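Local structure of beta-N-acetylhexosaminidase (Bacteroides fragilis, 4PYS) at residues A[163-168]-A[221-226]; A[179-184]-A[270-275]; A[285-290]-A[339-344]. The protein probably removes terminal beta-linked N-acetylhexosamine residues from glycans by hydrolysis, as a glycoside hydrolase of family 20 with a TIM-barrel catalytic domain. All blocks are in the same frame, centred on the assembly; numbering follows the deposited sequence.

Interaction 1 of 3, residues A[163-168]-A[221-226]; sequences YFHWHL and VPEIDM
E223 OE1 accepts two histidine N-H groups, from H165 and H167, which reach it from opposite faces of the carboxylate plane. H167 ND1 lies 2.7 Å from E223 OE1 in a bond of 161° at the hydrogen; it comes from well above the carboxylate, although OE1 sits close to the imidazole plane. H165 NE2 approaches E223 OE1 on the anti side at 2.8 Å, and here the angle at hydrogen falls to 140°. The extended glutamate chain, with CG anti to the backbone N (chi1 -178°), carries its carboxylate out between the two rings. E223 OE2 is bonded by W341 NE1, and D225 OD1 lies 2.5 Å from the same E223 OE2. H167 NE2 is bonded by E170, so both nitrogens of the H167 ring are engaged.

The backbones pair as parallel strands. V221 N donates to F164 O, W166 N to V221 O at 2.9 Å, and E223 N to W166 O; L168 N to E223 O is a weak continuation. Y163 CD1 packs on V221 CG2 at 3.6 Å, while the indole nitrogen of W166 is bonded to S139.

H165, H167 and E223 project into the interior of the barrel. With two N-H donors on one buried oxygen and a third on the other, the carboxylate is held at both ends and fixed in rotation.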
loop_
_atom_site.group_PDB
_atom_site.type_symbol
_atom_site.label_atom_id
_atom_site.label_comp_id
_atom_site.label_asym_id
_atom_site.label_seq_id
_atom_site.Cartn_x
_atom_site.Cartn_y
_atom_site.Cartn_z
ATOM N N TYR A 163 -2.872 2.970 3.220
ATOM C CA TYR A 163 -2.901 3.014 1.757
ATOM C C TYR A 163 -2.595 1.651 1.176
ATOM O O TYR A 163 -1.718 0.942 1.658
ATOM C CB TYR A 163 -1.883 4.015 1.187
ATOM C CG TYR A 163 -2.147 5.455 1.540
ATOM C CD1 TYR A 163 -3.035 6.229 0.799
ATOM C CD2 TYR A 163 -1.503 6.045 2.617
ATOM C CE1 TYR A 163 -3.272 7.566 1.128
ATOM C CE2 TYR A 163 -1.743 7.377 2.959
ATOM C CZ TYR A 163 -2.623 8.124 2.217
ATOM O OH TYR A 163 -2.844 9.445 2.562
ATOM N N PHE A 164 -3.309 1.303 0.114
ATOM C CA PHE A 164 -2.981 0.120 -0.664
ATOM C C PHE A 164 -2.559 0.646 -2.024
ATOM O O PHE A 164 -3.356 1.263 -2.740
ATOM C CB PHE A 164 -4.197 -0.800 -0.796
ATOM C CG PHE A 164 -3.975 -1.988 -1.711
ATOM C CD1 PHE A 164 -3.243 -3.092 -1.279
ATOM C CD2 PHE A 164 -4.518 -2.005 -2.991
ATOM C CE1 PHE A 164 -3.044 -4.195 -2.120
ATOM C CE2 PHE A 164 -4.318 -3.097 -3.850
ATOM C CZ PHE A 164 -3.585 -4.193 -3.412
ATOM N N HIS A 165 -1.296 0.423 -2.365
ATOM C CA HIS A 165 -0.718 0.932 -3.612
ATOM C C HIS A 165 -0.877 -0.175 -4.648
ATOM O O HIS A 165 -0.332 -1.264 -4.487
ATOM C CB HIS A 165 0.752 1.264 -3.305
ATOM C CG HIS A 165 1.585 1.642 -4.486
ATOM N ND1 HIS A 165 2.926 1.942 -4.365
ATOM C CD2 HIS A 165 1.294 1.760 -5.805
ATOM C CE1 HIS A 165 3.428 2.217 -5.554
ATOM N NE2 HIS A 165 2.455 2.122 -6.447
ATOM N N TRP A 166 -1.666 0.086 -5.689
ATOM C CA TRP A 166 -2.051 -0.956 -6.635
ATOM C C TRP A 166 -1.301 -0.737 -7.951
ATOM O O TRP A 166 -1.628 0.168 -8.712
ATOM C CB TRP A 166 -3.569 -0.899 -6.873
ATOM C CG TRP A 166 -4.179 -2.173 -7.395
ATOM C CD1 TRP A 166 -3.545 -3.364 -7.617
ATOM C CD2 TRP A 166 -5.554 -2.374 -7.752
ATOM N NE1 TRP A 166 -4.452 -4.296 -8.099
ATOM C CE2 TRP A 166 -5.688 -3.710 -8.185
ATOM C CE3 TRP A 166 -6.683 -1.548 -7.756
ATOM C CZ2 TRP A 166 -6.912 -4.241 -8.630
ATOM C CZ3 TRP A 166 -7.900 -2.075 -8.184
ATOM C CH2 TRP A 166 -8.000 -3.408 -8.625
ATOM N N HIS A 167 -0.275 -1.549 -8.186
ATOM C CA HIS A 167 0.590 -1.407 -9.349
ATOM C C HIS A 167 -0.116 -2.142 -10.479
ATOM O O HIS A 167 -0.040 -3.367 -10.571
ATOM C CB HIS A 167 1.965 -2.024 -9.037
ATOM C CG HIS A 167 2.993 -1.825 -10.113
ATOM N ND1 HIS A 167 3.787 -0.700 -10.191
ATOM C CD2 HIS A 167 3.375 -2.624 -11.139
ATOM C CE1 HIS A 167 4.597 -0.804 -11.232
ATOM N NE2 HIS A 167 4.366 -1.963 -11.825
ATOM N N LEU A 168 -0.815 -1.384 -11.324
ATOM C CA LEU A 168 -1.790 -1.926 -12.266
ATOM C C LEU A 168 -1.296 -2.082 -13.694
ATOM O O LEU A 168 -1.960 -2.725 -14.506
ATOM C CB LEU A 168 -3.029 -1.018 -12.305
ATOM C CG LEU A 168 -3.958 -1.152 -11.106
ATOM C CD1 LEU A 168 -4.757 0.142 -10.920
ATOM C CD2 LEU A 168 -4.887 -2.324 -11.328
ATOM N N VAL A 221 -4.350 3.652 -3.937
ATOM C CA VAL A 221 -3.524 4.532 -4.759
ATOM C C VAL A 221 -3.169 3.773 -6.037
ATOM O O VAL A 221 -2.394 2.831 -5.999
ATOM C CB VAL A 221 -2.239 4.885 -4.021
ATOM C CG1 VAL A 221 -1.359 5.817 -4.867
ATOM C CG2 VAL A 221 -2.567 5.563 -2.692
ATOM N N PRO A 222 -3.749 4.176 -7.176
ATOM C CA PRO A 222 -3.403 3.459 -8.408
ATOM C C PRO A 222 -2.049 3.905 -8.945
ATOM O O PRO A 222 -1.686 5.082 -8.791
ATOM C CB PRO A 222 -4.499 3.907 -9.377
ATOM C CG PRO A 222 -4.826 5.312 -8.937
ATOM C CD PRO A 222 -4.659 5.311 -7.419
ATOM N N GLU A 223 -1.318 2.990 -9.574
ATOM C CA GLU A 223 -0.109 3.381 -10.304
ATOM C C GLU A 223 -0.287 3.102 -11.797
ATOM O O GLU A 223 -0.503 1.960 -12.206
ATOM C CB GLU A 223 1.127 2.648 -9.796
ATOM C CG GLU A 223 2.422 3.082 -10.506
ATOM C CD GLU A 223 3.654 2.354 -10.010
ATOM O OE1 GLU A 223 3.598 1.715 -8.933
ATOM O OE2 GLU A 223 4.703 2.416 -10.686
ATOM N N ILE A 224 -0.200 4.161 -12.590
ATOM C CA ILE A 224 -0.231 4.047 -14.040
ATOM C C ILE A 224 1.164 4.425 -14.509
ATOM O O ILE A 224 1.538 5.599 -14.469
ATOM C CB ILE A 224 -1.237 5.020 -14.658
ATOM C CG1 ILE A 224 -2.567 4.975 -13.896
ATOM C CG2 ILE A 224 -1.441 4.703 -16.148
ATOM C CD1 ILE A 224 -3.263 3.617 -13.960
ATOM N N ASP A 225 1.933 3.434 -14.947
ATOM C CA ASP A 225 3.327 3.661 -15.309
ATOM C C ASP A 225 3.508 4.352 -16.646
ATOM O O ASP A 225 2.951 3.939 -17.661
ATOM C CB ASP A 225 4.106 2.351 -15.291
ATOM C CG ASP A 225 4.745 2.110 -13.968
ATOM O OD1 ASP A 225 4.494 2.954 -13.091
ATOM O OD2 ASP A 225 5.476 1.115 -13.795
HETATM N N MSE A 226 4.306 5.410 -16.625
HETATM C CA MSE A 226 4.636 6.151 -17.825
HETATM C C MSE A 226 5.955 6.861 -17.524
HETATM O O MSE A 226 6.209 7.231 -16.373
HETATM C CB MSE A 226 3.516 7.141 -18.159
HETATM C CG MSE A 226 3.106 8.026 -16.992
HETATM SE SE MSE A 226 1.549 9.125 -17.417
HETATM C CE MSE A 226 0.187 7.725 -17.344
#

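Interaction 2 of 3, residues A[179-184]-A[270-275]; sequences KRYPFL and LKNVLD
N272 ND2 is bonded to the phenol oxygen of Y181 and at the same time lies over the guanidinium of R180. The bond to Y181 OH is 2.9 Å long and nearly straight, 174° at the hydrogen, and the oxygen sits in the amide plane, which makes the donor a well-directed amide N-H. R180 meets the same group flat on: N272 ND2 stands 3.0 Å from R180 CZ, above the centre of the guanidinium, and the two planes are only 14° apart. This is a stack and not a hydrogen bond, because both partners present N-H groups there. The arginine chain leaves with CG anti to the backbone N (chi1 -167°) and runs extended to NE, its aliphatic part passing N272 CB, with CD 3.7 Å from that carbon. R180 CG also lies over one face of the Y181 ring.

The other end of the amide is held by solvent. One water donates to N272 OD1 at 3.0 Å and accepts a weak bond from R180 NH1.

Beside the polar cluster the contact becomes apolar. V273 CG2 packs 4.1 Å from Y181 CD2 and 4.2 Å from L184 CD1, so one methyl meets both the ring and the leucine tip. F269 stacks on Y181, and W174 touches both L184 and V273, while E276 takes the backbone N-H groups of K179 and R180.

The loop at 179-182 and the short helix after it are thus joined to one side of helix 264-280, on the outer side of the barrel, within the catalytic domain. Since N272 donates to the phenol oxygen while its carbonyl oxygen takes a water proton, the amide's orientation is chemically defined, and its planar face can lie against the arginine.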
loop_
_atom_site.group_PDB
_atom_site.type_symbol
_atom_site.label_atom_id
_atom_site.label_comp_id
_atom_site.label_asym_id
_atom_site.label_seq_id
_atom_site.Cartn_x
_atom_site.Cartn_y
_atom_site.Cartn_z
ATOM N N LYS A 179 -12.342 2.915 -20.508
ATOM C CA LYS A 179 -13.438 2.779 -21.466
ATOM C C LYS A 179 -13.118 3.436 -22.805
ATOM O O LYS A 179 -13.518 2.942 -23.864
ATOM C CB LYS A 179 -14.727 3.385 -20.901
ATOM C CG LYS A 179 -15.259 2.714 -19.639
ATOM C CD LYS A 179 -15.749 1.316 -19.934
ATOM C CE LYS A 179 -16.664 0.806 -18.831
ATOM N NZ LYS A 179 -17.180 -0.553 -19.156
ATOM N N ARG A 180 -12.395 4.548 -22.746
ATOM C CA ARG A 180 -12.080 5.312 -23.951
ATOM C C ARG A 180 -11.119 4.552 -24.859
ATOM O O ARG A 180 -11.115 4.748 -26.069
ATOM C CB ARG A 180 -11.478 6.668 -23.582
ATOM C CG ARG A 180 -11.414 7.625 -24.758
ATOM C CD ARG A 180 -10.386 8.706 -24.544
ATOM N NE ARG A 180 -10.239 9.518 -25.751
ATOM C CZ ARG A 180 -10.619 10.786 -25.836
ATOM N NH1 ARG A 180 -11.152 11.383 -24.772
ATOM N NH2 ARG A 180 -10.447 11.462 -26.968
ATOM N N TYR A 181 -10.303 3.691 -24.257
ATOM C CA TYR A 181 -9.328 2.916 -25.006
ATOM C C TYR A 181 -9.423 1.444 -24.614
ATOM O O TYR A 181 -8.612 0.947 -23.821
ATOM C CB TYR A 181 -7.912 3.452 -24.772
ATOM C CG TYR A 181 -7.723 4.916 -25.121
ATOM C CD1 TYR A 181 -7.839 5.362 -26.431
ATOM C CD2 TYR A 181 -7.406 5.847 -24.136
ATOM C CE1 TYR A 181 -7.652 6.699 -26.754
ATOM C CE2 TYR A 181 -7.216 7.183 -24.445
ATOM C CZ TYR A 181 -7.347 7.605 -25.755
ATOM O OH TYR A 181 -7.161 8.933 -26.063
ATOM N N PRO A 182 -10.433 0.747 -25.161
ATOM C CA PRO A 182 -10.758 -0.640 -24.808
ATOM C C PRO A 182 -9.606 -1.613 -25.027
ATOM O O PRO A 182 -9.512 -2.588 -24.285
ATOM C CB PRO A 182 -11.918 -0.979 -25.750
ATOM C CG PRO A 182 -12.538 0.334 -26.076
ATOM C CD PRO A 182 -11.388 1.299 -26.140
ATOM N N PHE A 183 -8.742 -1.352 -26.001
ATOM C CA PHE A 183 -7.660 -2.280 -26.316
ATOM C C PHE A 183 -6.614 -2.380 -25.204
ATOM O O PHE A 183 -5.867 -3.356 -25.151
ATOM C CB PHE A 183 -6.976 -1.906 -27.628
ATOM C CG PHE A 183 -7.838 -2.128 -28.854
ATOM C CD1 PHE A 183 -8.967 -2.936 -28.791
ATOM C CD2 PHE A 183 -7.514 -1.528 -30.055
ATOM C CE1 PHE A 183 -9.765 -3.145 -29.913
ATOM C CE2 PHE A 183 -8.306 -1.730 -31.193
ATOM C CZ PHE A 183 -9.432 -2.539 -31.115
ATOM N N LEU A 184 -6.542 -1.374 -24.336
ATOM C CA LEU A 184 -5.546 -1.401 -23.263
ATOM C C LEU A 184 -5.712 -2.667 -22.428
ATOM O O LEU A 184 -4.727 -3.290 -22.054
ATOM C CB LEU A 184 -5.604 -0.143 -22.386
ATOM C CG LEU A 184 -5.035 1.149 -22.979
ATOM C CD1 LEU A 184 -5.304 2.317 -22.048
ATOM C CD2 LEU A 184 -3.550 1.016 -23.267
ATOM N N LEU A 270 -2.494 9.943 -22.697
ATOM C CA LEU A 270 -2.214 9.635 -21.301
ATOM C C LEU A 270 -3.051 10.511 -20.363
ATOM O O LEU A 270 -3.488 10.058 -19.302
ATOM C CB LEU A 270 -0.715 9.746 -21.026
ATOM C CG LEU A 270 0.100 8.659 -21.737
ATOM C CD1 LEU A 270 1.585 8.901 -21.617
ATOM C CD2 LEU A 270 -0.249 7.286 -21.191
ATOM N N LYS A 271 -3.298 11.751 -20.769
ATOM C CA LYS A 271 -4.200 12.619 -20.018
ATOM C C LYS A 271 -5.621 12.047 -19.992
ATOM O O LYS A 271 -6.270 12.032 -18.944
ATOM C CB LYS A 271 -4.196 14.037 -20.592
ATOM C CG LYS A 271 -2.933 14.824 -20.248
ATOM C CD LYS A 271 -2.949 16.208 -20.887
ATOM C CE LYS A 271 -1.730 17.033 -20.473
ATOM N NZ LYS A 271 -1.583 18.290 -21.283
ATOM N N ASN A 272 -6.095 11.568 -21.142
ATOM C CA ASN A 272 -7.403 10.919 -21.209
ATOM C C ASN A 272 -7.479 9.713 -20.273
ATOM O O ASN A 272 -8.502 9.483 -19.620
ATOM C CB ASN A 272 -7.738 10.518 -22.649
ATOM C CG ASN A 272 -7.976 11.724 -23.552
ATOM O OD1 ASN A 272 -8.283 12.817 -23.076
ATOM N ND2 ASN A 272 -7.833 11.529 -24.861
ATOM N N VAL A 273 -6.392 8.948 -20.205
ATOM C CA VAL A 273 -6.329 7.811 -19.287
ATOM C C VAL A 273 -6.427 8.291 -17.838
ATOM O O VAL A 273 -7.179 7.737 -17.040
ATOM C CB VAL A 273 -5.038 6.984 -19.471
ATOM C CG1 VAL A 273 -4.884 5.966 -18.340
ATOM C CG2 VAL A 273 -5.044 6.278 -20.812
ATOM N N LEU A 274 -5.678 9.332 -17.501
ATOM C CA LEU A 274 -5.701 9.844 -16.134
ATOM C C LEU A 274 -7.061 10.448 -15.771
ATOM O O LEU A 274 -7.457 10.438 -14.600
ATOM C CB LEU A 274 -4.579 10.860 -15.913
ATOM C CG LEU A 274 -3.163 10.286 -15.885
ATOM C CD1 LEU A 274 -2.193 11.357 -15.514
ATOM C CD2 LEU A 274 -3.058 9.158 -14.884
ATOM N N ASP A 275 -7.768 10.972 -16.769
ATOM C CA ASP A 275 -9.130 11.455 -16.558
ATOM C C ASP A 275 -9.984 10.326 -15.973
ATOM O O ASP A 275 -10.676 10.518 -14.974
ATOM C CB ASP A 275 -9.752 11.976 -17.860
ATOM C CG ASP A 275 -9.301 13.390 -18.208
ATOM O OD1 ASP A 275 -8.581 14.006 -17.398
ATOM O OD2 ASP A 275 -9.676 13.893 -19.291
HETATM O O HOH W 1 -10.467 14.643 -24.112
#

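Interaction 3 of 3, residues A[285-290]-A[339-344]; sequences YIHLGG and IFWGDV
I339 begins the pairing with H287: its N-H donates to I286 O at 2.9 Å, and its carbonyl oxygen accepts from L288 N at 2.8 Å in a nearly straight bond. Its side chain spreads in two directions. CG2 lies over one face of the H287 imidazole, 3.8 Å from the ring centroid and 26° off the normal, a CH-pi contact, while CD1 touches Y285 CB at 3.9 Å.

F340 turns its ring to the other side of the strand, where it lies alongside L288, both pointing the same way; F340 CE1 is 3.7 Å from L288 CB. Its CA also makes a C-H...O contact with G289 O.

W341 N then donates to that same G289 O at 2.7 Å. Its CG is anti to the carbonyl carbon (chi1 -64°), and this turns the indole back over the first strand, with H287 CE1 above one face and 3.5 Å from W341 NE1, the nitrogen that also serves the E223 carboxylate. The rings meet obliquely, their planes 49° apart. The H287 ring is held at both nitrogens: ND1 accepts G289 N in its own plane, and NE2 is bonded to Q359.

V344 lies in the 3-10 turn that follows, its side chain directed toward the first segment.

Strand 285-287 therefore stands beside strand 337-341, which pairs on its other side with strand 356-360. Helix 316-333 packs on L288, F340 and V344 from outside, whereas H287 meets H165 and E223 of strands 163-170 and 219-223 on the inner side.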
loop_
_atom_site.group_PDB
_atom_site.type_symbol
_atom_site.label_atom_id
_atom_site.label_comp_id
_atom_site.label_asym_id
_atom_site.label_seq_id
_atom_site.Cartn_x
_atom_site.Cartn_y
_atom_site.Cartn_z
ATOM N N TYR A 285 -3.749 10.893 -3.955
ATOM C CA TYR A 285 -2.460 10.551 -4.545
ATOM C C TYR A 285 -2.601 9.599 -5.731
ATOM O O TYR A 285 -3.271 8.563 -5.641
ATOM C CB TYR A 285 -1.600 9.833 -3.505
ATOM C CG TYR A 285 -1.229 10.697 -2.338
ATOM C CD1 TYR A 285 -0.073 11.459 -2.363
ATOM C CD2 TYR A 285 -2.021 10.734 -1.198
ATOM C CE1 TYR A 285 0.282 12.248 -1.295
ATOM C CE2 TYR A 285 -1.671 11.521 -0.117
ATOM C CZ TYR A 285 -0.521 12.280 -0.175
ATOM O OH TYR A 285 -0.156 13.076 0.892
ATOM N N ILE A 286 -1.934 9.928 -6.831
ATOM C CA ILE A 286 -1.876 9.020 -7.984
ATOM C C ILE A 286 -0.410 8.779 -8.298
ATOM O O ILE A 286 0.363 9.739 -8.391
ATOM C CB ILE A 286 -2.536 9.656 -9.223
ATOM C CG1 ILE A 286 -3.963 10.120 -8.909
ATOM C CG2 ILE A 286 -2.513 8.682 -10.407
ATOM C CD1 ILE A 286 -4.965 8.980 -8.702
ATOM N N HIS A 287 -0.025 7.519 -8.472
ATOM C CA HIS A 287 1.375 7.179 -8.703
ATOM C C HIS A 287 1.590 7.090 -10.214
ATOM O O HIS A 287 0.846 6.394 -10.899
ATOM C CB HIS A 287 1.688 5.828 -8.060
ATOM C CG HIS A 287 3.141 5.604 -7.763
ATOM N ND1 HIS A 287 4.125 5.668 -8.729
ATOM C CD2 HIS A 287 3.773 5.280 -6.607
ATOM C CE1 HIS A 287 5.300 5.421 -8.178
ATOM N NE2 HIS A 287 5.113 5.177 -6.892
ATOM N N LEU A 288 2.590 7.794 -10.731
ATOM C CA LEU A 288 2.839 7.794 -12.174
ATOM C C LEU A 288 4.122 7.048 -12.539
ATOM O O LEU A 288 4.613 7.164 -13.662
ATOM C CB LEU A 288 2.889 9.225 -12.717
ATOM C CG LEU A 288 1.592 10.021 -12.582
ATOM C CD1 LEU A 288 1.757 11.431 -13.147
ATOM C CD2 LEU A 288 0.428 9.289 -13.265
ATOM N N GLY A 289 4.657 6.270 -11.603
ATOM C CA GLY A 289 5.902 5.559 -11.849
ATOM C C GLY A 289 7.066 6.492 -12.120
ATOM O O GLY A 289 7.523 7.205 -11.236
ATOM N N GLY A 290 7.557 6.493 -13.351
ATOM C CA GLY A 290 8.597 7.431 -13.724
ATOM C C GLY A 290 10.010 6.898 -13.591
ATOM O O GLY A 290 10.971 7.601 -13.904
ATOM N N ILE A 339 2.842 10.874 -7.465
ATOM C CA ILE A 339 3.990 10.183 -6.889
ATOM C C ILE A 339 4.851 9.617 -8.012
ATOM O O ILE A 339 4.324 9.047 -8.968
ATOM C CB ILE A 339 3.576 9.014 -5.967
ATOM C CG1 ILE A 339 2.591 9.485 -4.895
ATOM C CG2 ILE A 339 4.810 8.393 -5.307
ATOM C CD1 ILE A 339 1.922 8.326 -4.121
ATOM N N PHE A 340 6.168 9.773 -7.893
ATOM C CA PHE A 340 7.105 9.211 -8.864
ATOM C C PHE A 340 8.138 8.384 -8.124
ATOM O O PHE A 340 8.492 8.718 -6.998
ATOM C CB PHE A 340 7.855 10.321 -9.605
ATOM C CG PHE A 340 7.000 11.145 -10.522
ATOM C CD1 PHE A 340 6.640 10.665 -11.777
ATOM C CD2 PHE A 340 6.592 12.415 -10.151
ATOM C CE1 PHE A 340 5.870 11.430 -12.637
ATOM C CE2 PHE A 340 5.818 13.194 -11.008
ATOM C CZ PHE A 340 5.456 12.697 -12.251
ATOM N N TRP A 341 8.641 7.323 -8.747
ATOM C CA TRP A 341 9.797 6.623 -8.181
ATOM C C TRP A 341 11.007 7.559 -8.162
ATOM O O TRP A 341 11.136 8.425 -9.023
ATOM C CB TRP A 341 10.123 5.363 -8.991
ATOM C CG TRP A 341 9.022 4.326 -8.961
ATOM C CD1 TRP A 341 8.225 3.941 -10.007
ATOM C CD2 TRP A 341 8.600 3.561 -7.833
ATOM N NE1 TRP A 341 7.337 2.978 -9.594
ATOM C CE2 TRP A 341 7.550 2.723 -8.262
ATOM C CE3 TRP A 341 9.014 3.490 -6.503
ATOM C CZ2 TRP A 341 6.907 1.836 -7.404
ATOM C CZ3 TRP A 341 8.375 2.598 -5.649
ATOM C CH2 TRP A 341 7.333 1.784 -6.103
ATOM N N GLY A 342 11.893 7.385 -7.183
ATOM C CA GLY A 342 12.983 8.327 -6.973
ATOM C C GLY A 342 14.017 8.467 -8.087
ATOM O O GLY A 342 14.750 9.461 -8.108
ATOM N N ASP A 343 14.091 7.487 -8.995
ATOM C CA ASP A 343 15.005 7.551 -10.156
ATOM C C ASP A 343 14.941 8.894 -10.850
ATOM O O ASP A 343 15.951 9.428 -11.322
ATOM C CB ASP A 343 14.590 6.559 -11.240
ATOM C CG ASP A 343 14.461 5.162 -10.741
ATOM O OD1 ASP A 343 13.482 4.894 -10.018
ATOM O OD2 ASP A 343 15.312 4.328 -11.109
ATOM N N VAL A 344 13.716 9.393 -10.950
ATOM C CA VAL A 344 13.378 10.604 -11.694
ATOM C C VAL A 344 14.290 11.774 -11.354
ATOM O O VAL A 344 14.631 12.591 -12.222
ATOM C CB VAL A 344 11.905 10.991 -11.411
ATOM C CG1 VAL A 344 11.517 12.254 -12.119
ATOM C CG2 VAL A 344 10.992 9.880 -11.844
#

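How the interactions relate
All three contacts belong to the family 20 catalytic domain. Interactions 1 and 3, with centres 10 Å apart, join neighbouring strand pairs of the barrel: P222 O probably bonds H287 N between the adjacent strands 219-223 and 285-287, and side chains of both contacts meet on the barrel's inner face. Interaction 2 lies outside the barrel wall, 15 Å from interaction 1 and 19 Å from interaction 3 between centres, and reaches them through M226 on L270 and L274 on L288. Along the chain, interactions 1 and 2 alternate their segments, and interaction 3 follows both, helix 264-280 leading into strand 285-287. The set thus runs from an outer helix to a polar interior that probably borders the active-site pocket.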